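Long-range contacts in ferredoxin (Rhodopseudomonas palustris, PDB 4LTU), which probably carries electrons between redox partners through its [2Fe-2S] cluster, as ferredoxins of the adrenodoxin/putidaredoxin family do: residues P2-I7 with V16-G21; Y52-W57 with G97-I102; T48-V53 with D73-D78. All blocks are in the same frame, centred on the assembly; numbering follows the deposited sequence.

How the contacts relate
All three contacts reach one mixed beta-sheet, contact 3 where a loop meets strand 50-53. Contact 1 (P2-I7 with V16-G21) closes first along the chain, pairing strands 3-7 and 13-17. Contact 2 joins strand 50-53 to strand 99-101, with its centre about 11 Å from that of contact 1. Strands 3-7 and 99-101 are neighbours, and probable backbone hydrogen bonds of Thr5 with Leu98 and Leu100 tie the two contacts. Contact 3 also starts from strand 50-53, sharing Tyr52 and Val53 with contact 2, their centres about 14 Å apart. Contacts 1 and 3, about 19 Å apart between centres, lie on opposite sides of the chain's centre; Cys49, just before strand 50-53, binds the cluster.

Contact 1 of 3, residues P2-I7 with V16-G21; sequences PSITFI and VDAAIG
Ile4 and Val16 face each other as an antiparallel hydrogen-bonded pair, each backbone N donating to the other residue's O. Both bonds, Ile4 N to Val16 O and Val16 N to Ile4 O, measure 3.0 Å and are almost straight. The next link is less regular: Ala18 N reaches Pro2 O at 3.2 Å, but from above the carbonyl plane, 50° out of it, as the second segment leaves the sheet. Between these links, Ser3 and Asp17 form a non-hydrogen-bonded pair, and Ser3 CA lies 3.5 Å from Val16 O in a CA-H...O contact. On the side-chain face that holds Ile4 and Val16, branched carbons do the touching. With Val16 CG1 beside its backbone N (chi1 -42°), CG2 falls between the N and the carbonyl carbon, where this methyl meets Ile4 CB at 4.0 Å and abuts the edge of the Phe6 ring in plane, 3.8 Å from CE2. The far end of Ile4 carries the packing on, its CD1 lying 3.8 Å from Ala18 CB. At the margin, Pro2 CD rests on Ile20 CG1. Helix 24-29 covers this apolar face: Ala27 touches Ile4, Val16 and Ala18, and Ala28 touches Phe6. Along the other edge of strand 3-7, Thr5 bonds to strand 99-101. The arrangement is the N-terminal beta hairpin, packed against a helix, of the beta-grasp fold of [2Fe-2S] ferredoxins.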
# COMPACT_ATOMS: atom_id res chain seq x y z
N PRO A 2 -0.53 12.95 -8.96
CA PRO A 2 -1.15 11.75 -9.52
C PRO A 2 -2.34 11.22 -8.73
O PRO A 2 -2.97 11.94 -7.93
CB PRO A 2 0.01 10.75 -9.53
CG PRO A 2 1.21 11.58 -9.80
CD PRO A 2 0.94 12.91 -9.09
N SER A 3 -2.64 9.95 -8.97
CA SER A 3 -3.88 9.37 -8.55
C SER A 3 -3.67 7.88 -8.33
O SER A 3 -3.07 7.19 -9.18
CB SER A 3 -4.93 9.58 -9.65
OG SER A 3 -6.24 9.48 -9.14
N ILE A 4 -4.17 7.39 -7.20
CA ILE A 4 -4.05 6.01 -6.82
C ILE A 4 -5.44 5.47 -6.71
O ILE A 4 -6.30 6.09 -6.10
CB ILE A 4 -3.40 5.80 -5.42
CG1 ILE A 4 -2.05 6.50 -5.29
CG2 ILE A 4 -3.24 4.31 -5.10
CD1 ILE A 4 -1.65 6.66 -3.84
N THR A 5 -5.64 4.28 -7.25
CA THR A 5 -6.91 3.56 -7.08
C THR A 5 -6.78 2.54 -5.94
O THR A 5 -5.89 1.69 -5.98
CB THR A 5 -7.27 2.84 -8.39
OG1 THR A 5 -7.04 3.75 -9.49
CG2 THR A 5 -8.69 2.40 -8.38
N PHE A 6 -7.64 2.64 -4.92
CA PHE A 6 -7.69 1.65 -3.84
C PHE A 6 -8.94 0.76 -3.95
O PHE A 6 -10.04 1.28 -4.17
CB PHE A 6 -7.70 2.32 -2.46
CG PHE A 6 -6.34 2.75 -1.96
CD1 PHE A 6 -5.55 1.88 -1.19
CD2 PHE A 6 -5.86 4.03 -2.20
CE1 PHE A 6 -4.29 2.28 -0.69
CE2 PHE A 6 -4.61 4.45 -1.71
CZ PHE A 6 -3.82 3.57 -0.96
N ILE A 7 -8.77 -0.55 -3.76
CA ILE A 7 -9.91 -1.48 -3.78
C ILE A 7 -10.08 -2.23 -2.45
O ILE A 7 -9.16 -2.89 -1.98
CB ILE A 7 -9.82 -2.47 -4.97
CG1 ILE A 7 -10.00 -1.71 -6.27
CG2 ILE A 7 -10.84 -3.63 -4.83
CD1 ILE A 7 -9.09 -2.19 -7.35
N VAL A 16 -7.90 8.27 -4.82
CA VAL A 16 -7.31 9.26 -3.91
C VAL A 16 -6.24 10.03 -4.64
O VAL A 16 -5.41 9.46 -5.35
CB VAL A 16 -6.76 8.62 -2.59
CG1 VAL A 16 -7.72 7.55 -2.03
CG2 VAL A 16 -5.39 8.03 -2.78
N ASP A 17 -6.25 11.34 -4.45
CA ASP A 17 -5.14 12.15 -4.91
C ASP A 17 -3.88 11.86 -4.11
O ASP A 17 -3.93 11.46 -2.94
CB ASP A 17 -5.52 13.62 -4.82
CG ASP A 17 -6.84 13.91 -5.50
OD1 ASP A 17 -6.83 14.60 -6.53
OD2 ASP A 17 -7.90 13.43 -5.02
N ALA A 18 -2.75 12.05 -4.76
CA ALA A 18 -1.48 11.90 -4.13
C ALA A 18 -0.51 12.78 -4.89
O ALA A 18 -0.55 12.85 -6.12
CB ALA A 18 -1.02 10.44 -4.17
N ALA A 19 0.33 13.48 -4.16
CA ALA A 19 1.36 14.28 -4.79
C ALA A 19 2.50 13.31 -5.06
O ALA A 19 2.51 12.20 -4.52
CB ALA A 19 1.80 15.40 -3.85
N ILE A 20 3.44 13.72 -5.90
CA ILE A 20 4.66 12.99 -6.10
C ILE A 20 5.40 13.02 -4.75
O ILE A 20 5.49 14.07 -4.11
CB ILE A 20 5.50 13.64 -7.22
CG1 ILE A 20 4.65 13.79 -8.49
CG2 ILE A 20 6.74 12.81 -7.52
CD1 ILE A 20 5.34 14.53 -9.64
N GLY A 21 5.86 11.84 -4.31
CA GLY A 21 6.60 11.73 -3.06
C GLY A 21 5.81 11.22 -1.86
O GLY A 21 6.39 10.66 -0.93

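Contact 2 of 3, residues Y52-W57 with G97-I102; sequences YVDDLW and GLVLRI. Unlike the reference sequence in segment 97-102: Ile102 (reference Leu).
Tyr52 N donates to Arg101 O at 2.7 Å, and Arg101 N returns a nearly straight bond to Tyr52 O. This antiparallel hydrogen-bonded pair joins strands 50-53 and 99-101 in the mixed sheet of the beta-grasp ferredoxin fold. The pairing goes on past a non-hydrogen-bonded pair, Val53 with Leu100, whose side chains lie side by side, CG2 of Val53 being 3.9 Å from CD2 of Leu100. A last backbone bond, Asp54 N to Val99 O at 3.1 Å, comes where the chain leaves the strand, and a tight turn follows in which Trp57 N bonds to Asp54 O. That turn brings the indole back over G97-V99. Leu98 CA sits 3.9 Å from the centroid of the six-membered ring as a CH-pi contact, with Val99 N over the same face nearer the rim; Gly97 O lies 3.3 Å from Trp57 CZ2. Leu98 swings CG anti to its N (chi1 -177°), which carries CD1 to 3.5 Å from Trp57 CB. An alanine in place of Trp57 is likely to strip Leu98 CA of its CH-pi face and Val99 CG2 of its packing partner. Lys60 adds a cation-pi contact to the indole. Exposed Arg101 bends at chi3 to form a salt bridge with Asp54: OD1 lies over one face of the guanidinium, 2.6 Å from NH2, and the carboxylate and guanidinium planes stand 79° apart.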
# COMPACT_ATOMS: atom_id res chain seq x y z
N TYR A 52 -1.99 -5.22 -1.37
CA TYR A 52 -1.63 -5.99 -2.57
C TYR A 52 -1.61 -5.08 -3.80
O TYR A 52 -2.61 -4.46 -4.17
CB TYR A 52 -2.57 -7.18 -2.81
CG TYR A 52 -3.09 -7.93 -1.56
CD1 TYR A 52 -2.21 -8.53 -0.66
CD2 TYR A 52 -4.46 -8.09 -1.34
CE1 TYR A 52 -2.68 -9.24 0.47
CE2 TYR A 52 -4.95 -8.80 -0.23
CZ TYR A 52 -4.05 -9.38 0.66
OH TYR A 52 -4.53 -10.07 1.76
N VAL A 53 -0.45 -4.97 -4.42
CA VAL A 53 -0.31 -4.24 -5.65
C VAL A 53 -0.97 -5.06 -6.77
O VAL A 53 -0.90 -6.31 -6.78
CB VAL A 53 1.17 -4.01 -5.95
CG1 VAL A 53 1.33 -3.15 -7.18
CG2 VAL A 53 1.84 -3.34 -4.73
N ASP A 54 -1.63 -4.37 -7.69
CA ASP A 54 -2.23 -5.05 -8.82
C ASP A 54 -1.15 -5.77 -9.63
O ASP A 54 -0.10 -5.19 -9.95
CB ASP A 54 -2.99 -4.10 -9.73
CG ASP A 54 -4.04 -4.82 -10.55
OD1 ASP A 54 -4.76 -5.66 -9.96
OD2 ASP A 54 -4.15 -4.55 -11.77
N ASP A 55 -1.45 -7.04 -9.94
CA ASP A 55 -0.62 -7.91 -10.77
C ASP A 55 0.16 -7.18 -11.88
O ASP A 55 1.33 -7.47 -12.11
CB ASP A 55 -1.51 -9.02 -11.37
CG ASP A 55 -0.71 -10.06 -12.17
OD1 ASP A 55 0.45 -10.38 -11.77
OD2 ASP A 55 -1.24 -10.56 -13.20
N LEU A 56 -0.49 -6.23 -12.54
CA LEU A 56 0.09 -5.50 -13.65
C LEU A 56 0.95 -4.30 -13.27
O LEU A 56 1.74 -3.82 -14.11
CB LEU A 56 -1.01 -5.07 -14.65
CG LEU A 56 -1.90 -6.19 -15.19
CD1 LEU A 56 -3.20 -5.60 -15.70
CD2 LEU A 56 -1.22 -7.10 -16.28
N TRP A 57 0.82 -3.82 -12.03
CA TRP A 57 1.59 -2.64 -11.57
C TRP A 57 2.83 -3.01 -10.74
O TRP A 57 3.72 -2.17 -10.57
CB TRP A 57 0.70 -1.65 -10.77
CG TRP A 57 -0.24 -0.82 -11.60
CD1 TRP A 57 -1.54 -1.12 -11.91
CD2 TRP A 57 0.03 0.45 -12.22
NE1 TRP A 57 -2.09 -0.12 -12.69
CE2 TRP A 57 -1.14 0.85 -12.90
CE3 TRP A 57 1.16 1.27 -12.29
CZ2 TRP A 57 -1.23 2.05 -13.62
CZ3 TRP A 57 1.08 2.47 -13.02
CH2 TRP A 57 -0.11 2.85 -13.67
N GLY A 97 -2.22 6.24 -11.74
CA GLY A 97 -3.05 5.08 -12.10
C GLY A 97 -2.84 3.82 -11.26
O GLY A 97 -3.58 2.83 -11.42
N LEU A 98 -1.84 3.84 -10.36
CA LEU A 98 -1.52 2.67 -9.52
C LEU A 98 -2.73 2.11 -8.78
O LEU A 98 -3.52 2.86 -8.17
CB LEU A 98 -0.42 3.02 -8.51
CG LEU A 98 0.10 1.91 -7.59
CD1 LEU A 98 0.92 0.87 -8.35
CD2 LEU A 98 0.90 2.51 -6.45
N VAL A 99 -2.86 0.79 -8.81
CA VAL A 99 -4.02 0.14 -8.22
C VAL A 99 -3.56 -0.66 -7.02
O VAL A 99 -2.65 -1.48 -7.12
CB VAL A 99 -4.74 -0.77 -9.24
CG1 VAL A 99 -5.91 -1.57 -8.58
CG2 VAL A 99 -5.22 0.03 -10.42
N LEU A 100 -4.17 -0.41 -5.87
CA LEU A 100 -3.83 -1.19 -4.69
C LEU A 100 -5.09 -1.78 -4.07
O LEU A 100 -6.10 -1.11 -3.97
CB LEU A 100 -3.07 -0.35 -3.66
CG LEU A 100 -1.87 0.50 -4.07
CD1 LEU A 100 -1.53 1.43 -2.87
CD2 LEU A 100 -0.69 -0.37 -4.49
N ARG A 101 -5.01 -3.04 -3.69
CA ARG A 101 -6.10 -3.68 -2.98
C ARG A 101 -5.65 -3.89 -1.55
O ARG A 101 -4.49 -4.22 -1.29
CB ARG A 101 -6.51 -4.98 -3.68
CG ARG A 101 -6.89 -4.70 -5.17
CD ARG A 101 -7.63 -5.85 -5.85
NE ARG A 101 -6.71 -6.64 -6.65
CZ ARG A 101 -6.81 -6.82 -7.96
NH1 ARG A 101 -7.83 -6.28 -8.63
NH2 ARG A 101 -5.90 -7.56 -8.59
N ILE A 102 -6.60 -3.70 -0.64
CA ILE A 102 -6.36 -3.72 0.77
C ILE A 102 -6.88 -5.03 1.37
O ILE A 102 -7.94 -5.53 0.96
CB ILE A 102 -6.94 -2.47 1.49
CG1 ILE A 102 -8.26 -2.03 0.90
CG2 ILE A 102 -5.97 -1.25 1.38
CD1 ILE A 102 -8.69 -0.61 1.38

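Contact 3 of 3, residues T48-V53 with D73-D78; sequences TCHVYV and DGTASD. With FES (Fe2/s2 (inorganic) cluster), chain C.
In the beta-grasp ferredoxin fold, the strand that follows the cluster ligand Cys49 meets the loop after helix 66-72, here through His50 and Thr75. The methyl CG2 of Thr75 stands over the centre of the imidazole as a CH-pi contact, 3.8 Å from the ring centroid and 12° off the ring normal. His50 reaches the loop because its ring carbon CG is turned anti to the backbone N (chi1 -171°), and the two side chains meet at about a right angle. The carbonyl O of Ser77 approaches the same ring from its edge, near the ring plane. Thr75 OG1 lies within hydrogen-bonding reach of both Leu72 O, at the end of the preceding helix, and Ser77 O, 2.9 Å away, and has one proton to offer them. Beyond the histidine, the Tyr52 ring packs edge-to-face with that of His50, and its OH lies 3.8 Å from Ser77 CB. The loop thus rests on alternate residues of the strand. His50 O takes a hydrogen bond from Gln106 NE2, and Ser77 OG a weak one from Arg105 N, so the C-terminal tail comes to both segments. Cys40 and Cys46 also bind the cluster, while Cys87 shares one iron with Cys49, whose SG, set between its backbone N and carbonyl carbon (chi1 65°), lies 2.3 Å from the iron FE2.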
# COMPACT_ATOMS: atom_id res chain seq x y z
N THR A 48 1.25 -3.28 9.37
CA THR A 48 -0.16 -2.91 9.44
C THR A 48 -0.61 -1.84 8.43
O THR A 48 -1.72 -1.29 8.56
CB THR A 48 -0.61 -2.45 10.89
OG1 THR A 48 -0.05 -1.17 11.19
CG2 THR A 48 -0.20 -3.47 12.01
N CYS A 49 0.25 -1.53 7.46
CA CYS A 49 -0.11 -0.74 6.28
C CYS A 49 -0.09 -1.63 5.01
O CYS A 49 0.14 -1.11 3.91
CB CYS A 49 0.88 0.41 6.08
SG CYS A 49 2.58 -0.11 5.70
N HIS A 50 -0.30 -2.93 5.19
CA HIS A 50 -0.25 -3.99 4.15
C HIS A 50 -1.12 -3.64 2.94
O HIS A 50 -2.22 -3.16 3.11
CB HIS A 50 -0.78 -5.29 4.80
CG HIS A 50 -0.62 -6.54 3.99
ND1 HIS A 50 0.23 -6.63 2.90
CD2 HIS A 50 -1.14 -7.78 4.16
CE1 HIS A 50 0.22 -7.87 2.43
NE2 HIS A 50 -0.59 -8.59 3.20
N VAL A 51 -0.61 -3.85 1.73
CA VAL A 51 -1.48 -3.80 0.54
C VAL A 51 -1.07 -4.86 -0.47
O VAL A 51 0.06 -5.35 -0.43
CB VAL A 51 -1.47 -2.43 -0.18
CG1 VAL A 51 -2.21 -1.36 0.61
CG2 VAL A 51 -0.05 -2.00 -0.55
N TYR A 52 -1.99 -5.22 -1.37
CA TYR A 52 -1.63 -5.99 -2.57
C TYR A 52 -1.61 -5.08 -3.80
O TYR A 52 -2.61 -4.46 -4.17
CB TYR A 52 -2.57 -7.18 -2.81
CG TYR A 52 -3.09 -7.93 -1.56
CD1 TYR A 52 -2.21 -8.53 -0.66
CD2 TYR A 52 -4.46 -8.09 -1.34
CE1 TYR A 52 -2.68 -9.24 0.47
CE2 TYR A 52 -4.95 -8.80 -0.23
CZ TYR A 52 -4.05 -9.38 0.66
OH TYR A 52 -4.53 -10.07 1.76
N VAL A 53 -0.45 -4.97 -4.42
CA VAL A 53 -0.31 -4.24 -5.65
C VAL A 53 -0.97 -5.06 -6.77
O VAL A 53 -0.90 -6.31 -6.78
CB VAL A 53 1.17 -4.01 -5.95
CG1 VAL A 53 1.33 -3.15 -7.18
CG2 VAL A 53 1.84 -3.34 -4.73
N ASP A 73 6.40 -10.92 6.35
CA ASP A 73 5.89 -12.21 6.80
C ASP A 73 5.31 -12.26 8.21
O ASP A 73 4.94 -13.34 8.70
CB ASP A 73 6.80 -13.41 6.44
CG ASP A 73 8.21 -13.23 6.87
OD1 ASP A 73 8.40 -12.80 8.01
OD2 ASP A 73 9.12 -13.50 6.05
N GLY A 74 5.15 -11.07 8.81
CA GLY A 74 4.45 -10.90 10.07
C GLY A 74 3.10 -10.19 9.91
O GLY A 74 2.53 -9.70 10.90
N THR A 75 2.59 -10.14 8.68
CA THR A 75 1.32 -9.48 8.40
C THR A 75 0.14 -10.19 9.10
O THR A 75 0.27 -11.35 9.46
CB THR A 75 1.06 -9.37 6.88
OG1 THR A 75 1.32 -10.63 6.26
CG2 THR A 75 1.97 -8.31 6.26
N ALA A 76 -0.98 -9.50 9.29
CA ALA A 76 -2.15 -10.11 9.92
C ALA A 76 -2.89 -11.07 8.96
O ALA A 76 -3.30 -12.19 9.36
CB ALA A 76 -3.09 -9.04 10.47
N SER A 77 -3.05 -10.59 7.72
CA SER A 77 -3.47 -11.36 6.54
C SER A 77 -2.23 -11.80 5.80
O SER A 77 -1.43 -10.96 5.38
CB SER A 77 -4.28 -10.48 5.56
OG SER A 77 -5.65 -10.35 5.94
N ASP A 78 -2.10 -13.11 5.58
CA ASP A 78 -0.88 -13.72 5.02
C ASP A 78 -0.40 -13.10 3.68
O ASP A 78 -1.22 -12.80 2.76
CB ASP A 78 -1.02 -15.26 4.95
CG ASP A 78 -0.88 -15.92 6.32
OD1 ASP A 78 -1.49 -17.00 6.56
OD2 ASP A 78 -0.15 -15.37 7.18
FE1 FES C . 4.37 0.73 9.94
FE2 FES C . 4.04 1.03 7.02
S1 FES C . 5.40 -0.19 8.27
S2 FES C . 2.96 1.89 8.69